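Local coordinates for protein meta cleavage compound hydrolase (Janthinobacterium, PDB 1J1I) that hydrolyses a carbon-carbon bond of the meta-cleavage compound formed during carbazole degradation, releasing anthranilate, as a serine hydrolase of the alpha/beta-hydrolase fold, at residues K81-Y86 with A193-A197; G25-R29 with G77-K81. All coordinates share one frame; numbering follows the deposited sequence.

Contact 1. Residues K81-Y86 with A193-A197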
loop_
_atom_site.group_PDB
_atom_site.type_symbol
_atom_site.label_atom_id
_atom_site.label_comp_id
_atom_site.label_asym_id
_atom_site.label_seq_id
_atom_site.Cartn_x
_atom_site.Cartn_y
_atom_site.Cartn_z
ATOM N N LYS A 81 16.902 32.174 -3.008
ATOM C CA LYS A 81 16.630 32.205 -4.433
ATOM C C LYS A 81 17.721 32.992 -5.149
ATOM O O LYS A 81 17.497 34.114 -5.599
ATOM C CB LYS A 81 15.257 32.842 -4.658
ATOM C CG LYS A 81 14.169 32.153 -3.844
ATOM C CD LYS A 81 12.839 32.868 -3.904
ATOM C CE LYS A 81 11.791 32.100 -3.104
ATOM N NZ LYS A 81 12.162 31.929 -1.669
ATOM N N PRO A 82 18.923 32.409 -5.256
ATOM C CA PRO A 82 20.031 33.090 -5.924
ATOM C C PRO A 82 19.817 33.213 -7.429
ATOM O O PRO A 82 18.990 32.511 -8.015
ATOM C CB PRO A 82 21.230 32.214 -5.569
ATOM C CG PRO A 82 20.627 30.843 -5.524
ATOM C CD PRO A 82 19.338 31.084 -4.766
ATOM N N ASP A 83 20.562 34.117 -8.051
ATOM C CA ASP A 83 20.446 34.317 -9.485
ATOM C C ASP A 83 21.283 33.266 -10.193
ATOM O O ASP A 83 22.438 33.506 -10.543
ATOM C CB ASP A 83 20.924 35.715 -9.868
ATOM C CG ASP A 83 20.850 35.958 -11.355
ATOM O OD1 ASP A 83 19.771 35.719 -11.940
ATOM O OD2 ASP A 83 21.869 36.385 -11.933
ATOM N N ILE A 84 20.687 32.094 -10.391
ATOM C CA ILE A 84 21.366 30.981 -11.036
ATOM C C ILE A 84 20.417 30.271 -11.988
ATOM O O ILE A 84 19.242 30.623 -12.094
ATOM C CB ILE A 84 21.829 29.934 -10.008
ATOM C CG1 ILE A 84 20.604 29.256 -9.382
ATOM C CG2 ILE A 84 22.678 30.590 -8.931
ATOM C CD1 ILE A 84 20.943 28.143 -8.409
ATOM N N GLU A 85 20.940 29.267 -12.684
ATOM C CA GLU A 85 20.114 28.479 -13.586
ATOM C C GLU A 85 19.500 27.406 -12.694
ATOM O O GLU A 85 20.217 26.643 -12.052
ATOM C CB GLU A 85 20.961 27.834 -14.688
ATOM C CG GLU A 85 20.157 26.936 -15.620
ATOM C CD GLU A 85 20.971 26.394 -16.781
ATOM O OE1 GLU A 85 22.121 25.955 -16.559
ATOM O OE2 GLU A 85 20.454 26.394 -17.920
ATOM N N TYR A 86 18.175 27.373 -12.636
ATOM C CA TYR A 86 17.473 26.408 -11.802
ATOM C C TYR A 86 17.255 25.091 -12.533
ATOM O O TYR A 86 16.226 24.889 -13.172
ATOM C CB TYR A 86 16.133 26.997 -11.343
ATOM C CG TYR A 86 16.273 28.086 -10.300
ATOM C CD1 TYR A 86 16.091 27.808 -8.943
ATOM C CD2 TYR A 86 16.610 29.391 -10.661
ATOM C CE1 TYR A 86 16.240 28.802 -7.971
ATOM C CE2 TYR A 86 16.767 30.394 -9.695
ATOM C CZ TYR A 86 16.581 30.091 -8.355
ATOM O OH TYR A 86 16.750 31.067 -7.396
ATOM N N ALA A 193 9.902 37.721 -5.351
ATOM C CA ALA A 193 11.149 36.955 -5.396
ATOM C C ALA A 193 10.827 35.482 -5.660
ATOM O O ALA A 193 11.493 34.813 -6.456
ATOM C CB ALA A 193 11.908 37.095 -4.085
ATOM N N THR A 194 9.799 34.987 -4.981
ATOM C CA THR A 194 9.366 33.602 -5.126
ATOM C C THR A 194 8.842 33.365 -6.540
ATOM O O THR A 194 9.100 32.325 -7.147
ATOM C CB THR A 194 8.249 33.272 -4.117
ATOM O OG1 THR A 194 8.720 33.530 -2.787
ATOM C CG2 THR A 194 7.838 31.808 -4.232
ATOM N N ARG A 195 8.107 34.340 -7.061
ATOM C CA ARG A 195 7.552 34.231 -8.399
ATOM C C ARG A 195 8.651 34.222 -9.453
ATOM O O ARG A 195 8.571 33.479 -10.429
ATOM C CB ARG A 195 6.578 35.381 -8.669
ATOM C CG ARG A 195 6.017 35.376 -10.082
ATOM C CD ARG A 195 4.955 36.441 -10.270
ATOM N NE ARG A 195 4.389 36.397 -11.616
ATOM C CZ ARG A 195 3.327 37.095 -12.003
ATOM N NH1 ARG A 195 2.704 37.894 -11.146
ATOM N NH2 ARG A 195 2.882 36.989 -13.249
ATOM N N LYS A 196 9.678 35.043 -9.252
ATOM C CA LYS A 196 10.788 35.109 -10.196
ATOM C C LYS A 196 11.525 33.772 -10.268
ATOM O O LYS A 196 11.870 33.301 -11.355
ATOM C CB LYS A 196 11.768 36.216 -9.795
ATOM C CG LYS A 196 12.944 36.380 -10.749
ATOM C CD LYS A 196 13.853 37.529 -10.321
ATOM C CE LYS A 196 15.024 37.716 -11.279
ATOM N NZ LYS A 196 15.922 36.527 -11.326
ATOM N N ALA A 197 11.777 33.169 -9.111
ATOM C CA ALA A 197 12.463 31.881 -9.070
ATOM C C ALA A 197 11.577 30.803 -9.688
ATOM O O ALA A 197 12.067 29.896 -10.363
ATOM C CB ALA A 197 12.814 31.509 -7.630
#
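The irregular backbone of 81-86 comes closest to helix residues 193-197 at Lys81 and Ala197, whose CA atoms lie 6.2 Å apart, and no hydrogen bond joins the two segments. Lys81 carries most of the contact. Its CG stands beside the backbone N (chi1 -54°), and from there the chain runs straight out across the helix as far as CE. On the way Lys81 CD passes 3.5 Å from Ala193 O and 4.0 Å from Ala197 CB. Ala193 O accepts the helix bond from Ala197 N, and Lys81 meets it with carbon only. Farther out, the Lys81 chain crosses the Thr194 side chain at a slant, and Lys81 CE packs tightly, 3.5 Å from Thr194 CA. A bend at chi4 (59°) then turns NZ off the helix, and it bonds Thr79 O and Gly77 O instead. Thr194 OG1 touches Lys81 CE at 3.4 Å, but its hydrogen bond goes to Asp191. Tyr86 comes from the other end of 81-86. Tyr86 CZ rests 4.1 Å from Ala197 CB, so this one methyl is touched by both the lysine chain and the phenol. Tyr86 OH also makes a weak hydrogen bond to Pro82 O. Ile84 CG1 lies over one face of the ring. At the exposed margin a long salt bridge links Asp83 OD1 and Lys196 NZ, 4.0 Å apart. An inverse gamma turn centred on Asp83 bends the loop here, with a weak bond from Ile84 N to Pro82 O. The contact joins the loop between strand 67-71 and helix 88-101 to the start of helix 192-208, probably part of the lid inserted between strands 131-137 and 225-230.

Contact 2. Residues G25-R29 with G77-K81; sequences GVETR and GKTAK
In this alpha/beta-hydrolase fold, the start of strand 26-33 is met by the loop that follows strand 67-71, its neighbour in the sheet. Two hydrogen bonds join the segments. Ala80 N donates to Glu27 O at 2.9 Å. Arg29 N donates to Thr79 OG1 at 3.2 Å, with an N-H...O angle of 165°. The threonine hydroxyl is also hydrogen-bonded to Asp72 O, so this side chain ties the strand to the first part of the loop. Beside these bonds, Ala80 CB packs 3.6 Å from Val26 CG1, and Thr79 CG2 comes within 4.1 Å of Val26 CG1. Arg29 and Lys78 touch along their carbon chains, with CB to CB at 3.6 Å. Arg29 bends at chi2 (-115°), and Lys78, extended beyond CG, brings its CD over one face of the guanidinium. Both cations gather round Glu18, with Arg29 NH2 4.2 Å from Lys78 NZ. Arg29 NH1 also pairs with Asp72 and Glu50. A leucine in place of Arg29 would probably leave Asp72 and Glu50 without this cationic partner, Glu18 with Lys78 alone of the two cations described, and Lys78 without the flat group its chain packs against. Strand 17-23 flanks the contact through Phe20 and Glu18, while helix 88-101 meets Val26, Thr28 and Thr79 through His94 and Phe98.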
loop_
_atom_site.group_PDB
_atom_site.type_symbol
_atom_site.label_atom_id
_atom_site.label_comp_id
_atom_site.label_asym_id
_atom_site.label_seq_id
_atom_site.Cartn_x
_atom_site.Cartn_y
_atom_site.Cartn_z
ATOM N N GLY A 25 25.959 27.052 1.154
ATOM C CA GLY A 25 25.910 28.354 0.514
ATOM C C GLY A 25 24.503 28.848 0.260
ATOM O O GLY A 25 24.298 30.029 -0.012
ATOM N N VAL A 26 23.530 27.949 0.342
ATOM C CA VAL A 26 22.136 28.328 0.131
ATOM C C VAL A 26 21.372 28.280 1.455
ATOM O O VAL A 26 21.147 27.198 2.004
ATOM C CB VAL A 26 21.439 27.382 -0.890
ATOM C CG1 VAL A 26 19.977 27.801 -1.084
ATOM C CG2 VAL A 26 22.173 27.424 -2.228
ATOM N N GLU A 27 20.993 29.445 1.983
ATOM C CA GLU A 27 20.233 29.481 3.231
ATOM C C GLU A 27 18.958 28.706 2.939
ATOM O O GLU A 27 18.308 28.939 1.919
ATOM C CB GLU A 27 19.864 30.913 3.644
ATOM C CG GLU A 27 20.687 31.518 4.790
ATOM C CD GLU A 27 21.148 30.499 5.827
ATOM O OE1 GLU A 27 22.236 29.937 5.634
ATOM O OE2 GLU A 27 20.428 30.258 6.823
ATOM N N THR A 28 18.594 27.803 3.842
ATOM C CA THR A 28 17.426 26.959 3.637
ATOM C C THR A 28 16.477 26.972 4.822
ATOM O O THR A 28 16.905 26.920 5.974
ATOM C CB THR A 28 17.875 25.508 3.363
ATOM O OG1 THR A 28 18.849 25.510 2.311
ATOM C CG2 THR A 28 16.693 24.638 2.952
ATOM N N ARG A 29 15.185 27.046 4.528
ATOM C CA ARG A 29 14.159 27.061 5.559
ATOM C C ARG A 29 13.515 25.694 5.695
ATOM O O ARG A 29 13.199 25.044 4.697
ATOM C CB ARG A 29 13.076 28.086 5.208
ATOM C CG ARG A 29 11.887 28.105 6.164
ATOM C CD ARG A 29 10.615 27.667 5.459
ATOM N NE ARG A 29 9.424 27.985 6.240
ATOM C CZ ARG A 29 8.186 27.954 5.758
ATOM N NH1 ARG A 29 7.971 27.616 4.493
ATOM N NH2 ARG A 29 7.164 28.277 6.539
ATOM N N GLY A 77 9.343 28.646 -1.363
ATOM C CA GLY A 77 9.034 29.078 -0.012
ATOM C C GLY A 77 9.951 30.144 0.553
ATOM O O GLY A 77 10.071 31.232 -0.012
ATOM N N LYS A 78 10.596 29.833 1.676
ATOM C CA LYS A 78 11.495 30.784 2.316
ATOM C C LYS A 78 12.964 30.455 2.090
ATOM O O LYS A 78 13.845 31.117 2.637
ATOM C CB LYS A 78 11.203 30.861 3.816
ATOM C CG LYS A 78 9.813 31.391 4.145
ATOM C CD LYS A 78 9.652 31.609 5.638
ATOM C CE LYS A 78 8.234 32.038 5.986
ATOM N NZ LYS A 78 8.058 32.241 7.451
ATOM N N THR A 79 13.227 29.425 1.294
ATOM C CA THR A 79 14.599 29.042 0.991
ATOM C C THR A 79 15.174 30.069 0.023
ATOM O O THR A 79 14.425 30.723 -0.703
ATOM C CB THR A 79 14.649 27.620 0.390
ATOM O OG1 THR A 79 14.494 26.670 1.449
ATOM C CG2 THR A 79 15.966 27.366 -0.327
ATOM N N ALA A 80 16.496 30.211 0.024
ATOM C CA ALA A 80 17.184 31.181 -0.828
ATOM C C ALA A 80 16.896 31.039 -2.319
ATOM O O ALA A 80 16.682 29.941 -2.835
ATOM C CB ALA A 80 18.695 31.116 -0.584
ATOM N N LYS A 81 16.902 32.174 -3.008
ATOM C CA LYS A 81 16.630 32.205 -4.433
ATOM C C LYS A 81 17.721 32.992 -5.149
ATOM O O LYS A 81 17.497 34.114 -5.599
ATOM C CB LYS A 81 15.257 32.842 -4.658
ATOM C CG LYS A 81 14.169 32.153 -3.844
ATOM C CD LYS A 81 12.839 32.868 -3.904
ATOM C CE LYS A 81 11.791 32.100 -3.104
ATOM N NZ LYS A 81 12.162 31.929 -1.669
#

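Both contacts use the long loop between strand 67-71 and helix 88-101, and they share Lys81. Their centres are 10 Å apart. Contact 2 joins the loop to a strand of the sheet, while contact 1 joins its next part to a helix. Each is partly buried, with charged side chains at its margin. The chemistry differs. Both have carbon contacts, but hydrogen bonds across the segments occur only in contact 2, and salt bridges of Arg29 and Lys78 extend it at one end. Contact 1 adds one long salt bridge. Lys81 connects them: its chain lies on the helix in contact 1, while its amine bonds the loop backbone of contact 2. Neither lies at the annotated active site.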